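Local coordinates for protein SGNH-hydrolase family esterase (Altererythrobacter indicus, PDB 7C2A) that hydrolyses ester bonds as an SGNH-hydrolase family esterase, and may act as a lysophospholipase, at residues Q95-I100 and P135-K140. Sequence-based numbering, arbitrary orientation.
Sequences QNLSGI and PYLAEK
Leu137 reaches across to helix 90-106 and splits its two methyls between neighbouring residues, Leu97 and Ser98. CD1 is the branch that meets Leu97: it lies 3.6 Å from Leu97 CB and 3.7 Å from Leu97 CD1, so it touches both the root and one methyl of that side chain, and the two leucines cross at about a right angle. CD2 turns to Ser98, where it comes within 3.2 Å of Ser98 OG, a close van der Waals approach of a methyl to a hydroxyl oxygen. With CG anti to the carbonyl carbon (chi1 -70°), and CB already pointing at the other helix, the branch point of Leu137 is carried on toward it. At 6.9 Å, Ser98 and Leu137 have the nearest CA atoms of the two segments, which locates the closest approach at these side chains. Arg94 and Leu101, one turn to each side along helix 90-106, also touch Leu137, and an alanine in its place would probably leave a gap facing Leu97 and Ser98. The polar link runs through water: one molecule donates to Ser98 OG at 2.6 Å and accepts from Lys140 NZ at 2.7 Å. Ser98 OG is further hydrogen-bonded to the backbone O of Arg94, while the water also sits in plane at the edge of the Tyr136 ring. With all four of its side-chain torsions within 8° of fully extended, Lys140 carries its ammonium group past the leucine contact to this bridge. Buried leucine packing beside a water bridge thus joins helix 90-106, which precedes strand 111-114, to helix 133-140, which precedes strand 144-146, neighbouring helices of the alpha/beta fold with a parallel sheet that characterises SGNH hydrolases.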
loop_
_atom_site.group_PDB
_atom_site.type_symbol
_atom_site.label_atom_id
_atom_site.label_comp_id
_atom_site.label_asym_id
_atom_site.label_seq_id
_atom_site.Cartn_x
_atom_site.Cartn_y
_atom_site.Cartn_z
ATOM N N GLN A 95 12.264 0.920 9.462
ATOM C CA GLN A 95 12.155 0.955 10.917
ATOM C C GLN A 95 10.700 0.960 11.362
ATOM O O GLN A 95 10.329 0.259 12.307
ATOM C CB GLN A 95 12.852 2.203 11.443
ATOM C CG GLN A 95 14.347 2.259 11.192
ATOM C CD GLN A 95 14.882 3.687 11.152
ATOM O OE1 GLN A 95 14.270 4.612 11.695
ATOM N NE2 GLN A 95 16.026 3.871 10.500
ATOM N N ASN A 96 9.863 1.754 10.693
ATOM C CA ASN A 96 8.453 1.805 11.065
ATOM C C ASN A 96 7.772 0.469 10.813
ATOM O O ASN A 96 7.022 -0.030 11.667
ATOM C CB ASN A 96 7.753 2.918 10.286
ATOM C CG ASN A 96 8.231 4.299 10.660
ATOM O OD1 ASN A 96 8.776 4.510 11.750
ATOM N ND2 ASN A 96 8.014 5.254 9.772
ATOM N N LEU A 97 8.036 -0.136 9.652
ATOM C CA LEU A 97 7.479 -1.454 9.373
ATOM C C LEU A 97 7.975 -2.484 10.373
ATOM O O LEU A 97 7.220 -3.376 10.777
ATOM C CB LEU A 97 7.828 -1.881 7.949
ATOM C CG LEU A 97 6.930 -1.296 6.862
ATOM C CD1 LEU A 97 7.599 -1.337 5.500
ATOM C CD2 LEU A 97 5.591 -2.014 6.816
ATOM N N SER A 98 9.240 -2.367 10.804
ATOM C CA SER A 98 9.759 -3.280 11.818
ATOM C C SER A 98 8.929 -3.207 13.094
ATOM O O SER A 98 8.646 -4.233 13.715
ATOM C CB SER A 98 11.221 -2.948 12.128
ATOM O OG SER A 98 12.073 -3.225 11.041
ATOM N N GLY A 99 8.541 -1.999 13.502
ATOM C CA GLY A 99 7.719 -1.862 14.692
ATOM C C GLY A 99 6.351 -2.501 14.534
ATOM O O GLY A 99 5.824 -3.087 15.480
ATOM N N ILE A 100 5.759 -2.401 13.339
ATOM C CA ILE A 100 4.483 -3.067 13.075
ATOM C C ILE A 100 4.635 -4.580 13.179
ATOM O O ILE A 100 3.838 -5.266 13.835
ATOM C CB ILE A 100 3.931 -2.661 11.697
ATOM C CG1 ILE A 100 3.633 -1.163 11.666
ATOM C CG2 ILE A 100 2.682 -3.474 11.361
ATOM C CD1 ILE A 100 3.433 -0.616 10.274
ATOM N N PRO A 135 12.260 -7.710 1.359
ATOM C CA PRO A 135 12.915 -8.998 1.639
ATOM C C PRO A 135 13.667 -8.996 2.952
ATOM O O PRO A 135 13.705 -10.025 3.643
ATOM C CB PRO A 135 13.849 -9.206 0.437
ATOM C CG PRO A 135 13.335 -8.322 -0.622
ATOM C CD PRO A 135 12.670 -7.166 0.050
ATOM N N TYR A 136 14.250 -7.863 3.334
ATOM C CA TYR A 136 14.932 -7.785 4.617
ATOM C C TYR A 136 13.954 -8.030 5.761
ATOM O O TYR A 136 14.231 -8.812 6.681
ATOM C CB TYR A 136 15.600 -6.419 4.766
ATOM C CG TYR A 136 16.158 -6.191 6.145
ATOM C CD1 TYR A 136 17.435 -6.627 6.475
ATOM C CD2 TYR A 136 15.413 -5.542 7.114
ATOM C CE1 TYR A 136 17.950 -6.427 7.737
ATOM C CE2 TYR A 136 15.924 -5.337 8.385
ATOM C CZ TYR A 136 17.191 -5.784 8.681
ATOM O OH TYR A 136 17.702 -5.580 9.942
ATOM N N LEU A 137 12.806 -7.351 5.730
ATOM C CA LEU A 137 11.826 -7.486 6.803
ATOM C C LEU A 137 11.245 -8.890 6.858
ATOM O O LEU A 137 11.024 -9.431 7.950
ATOM C CB LEU A 137 10.699 -6.479 6.599
ATOM C CG LEU A 137 11.063 -5.015 6.827
ATOM C CD1 LEU A 137 10.040 -4.106 6.142
ATOM C CD2 LEU A 137 11.157 -4.707 8.317
ATOM N N ALA A 138 10.959 -9.482 5.695
ATOM C CA ALA A 138 10.374 -10.818 5.681
ATOM C C ALA A 138 11.316 -11.828 6.317
ATOM O O ALA A 138 10.882 -12.694 7.086
ATOM C CB ALA A 138 10.024 -11.220 4.248
ATOM N N GLU A 139 12.608 -11.739 6.009
ATOM C CA GLU A 139 13.572 -12.643 6.627
ATOM C C GLU A 139 13.663 -12.389 8.122
ATOM O O GLU A 139 13.609 -13.325 8.930
ATOM C CB GLU A 139 14.943 -12.458 5.977
ATOM C CG GLU A 139 15.900 -13.628 6.193
ATOM C CD GLU A 139 16.614 -13.578 7.534
ATOM O OE1 GLU A 139 16.682 -12.486 8.138
ATOM O OE2 GLU A 139 17.116 -14.633 7.980
ATOM N N LYS A 140 13.787 -11.122 8.511
ATOM C CA LYS A 140 14.036 -10.814 9.912
ATOM C C LYS A 140 12.880 -11.253 10.793
ATOM O O LYS A 140 13.092 -11.760 11.902
ATOM C CB LYS A 140 14.294 -9.320 10.066
ATOM C CG LYS A 140 14.589 -8.912 11.494
ATOM C CD LYS A 140 15.019 -7.462 11.584
ATOM C CE LYS A 140 15.178 -7.026 13.034
ATOM N NZ LYS A 140 15.727 -5.648 13.129
HETATM O O HOH W 1 14.579 -3.663 11.669
#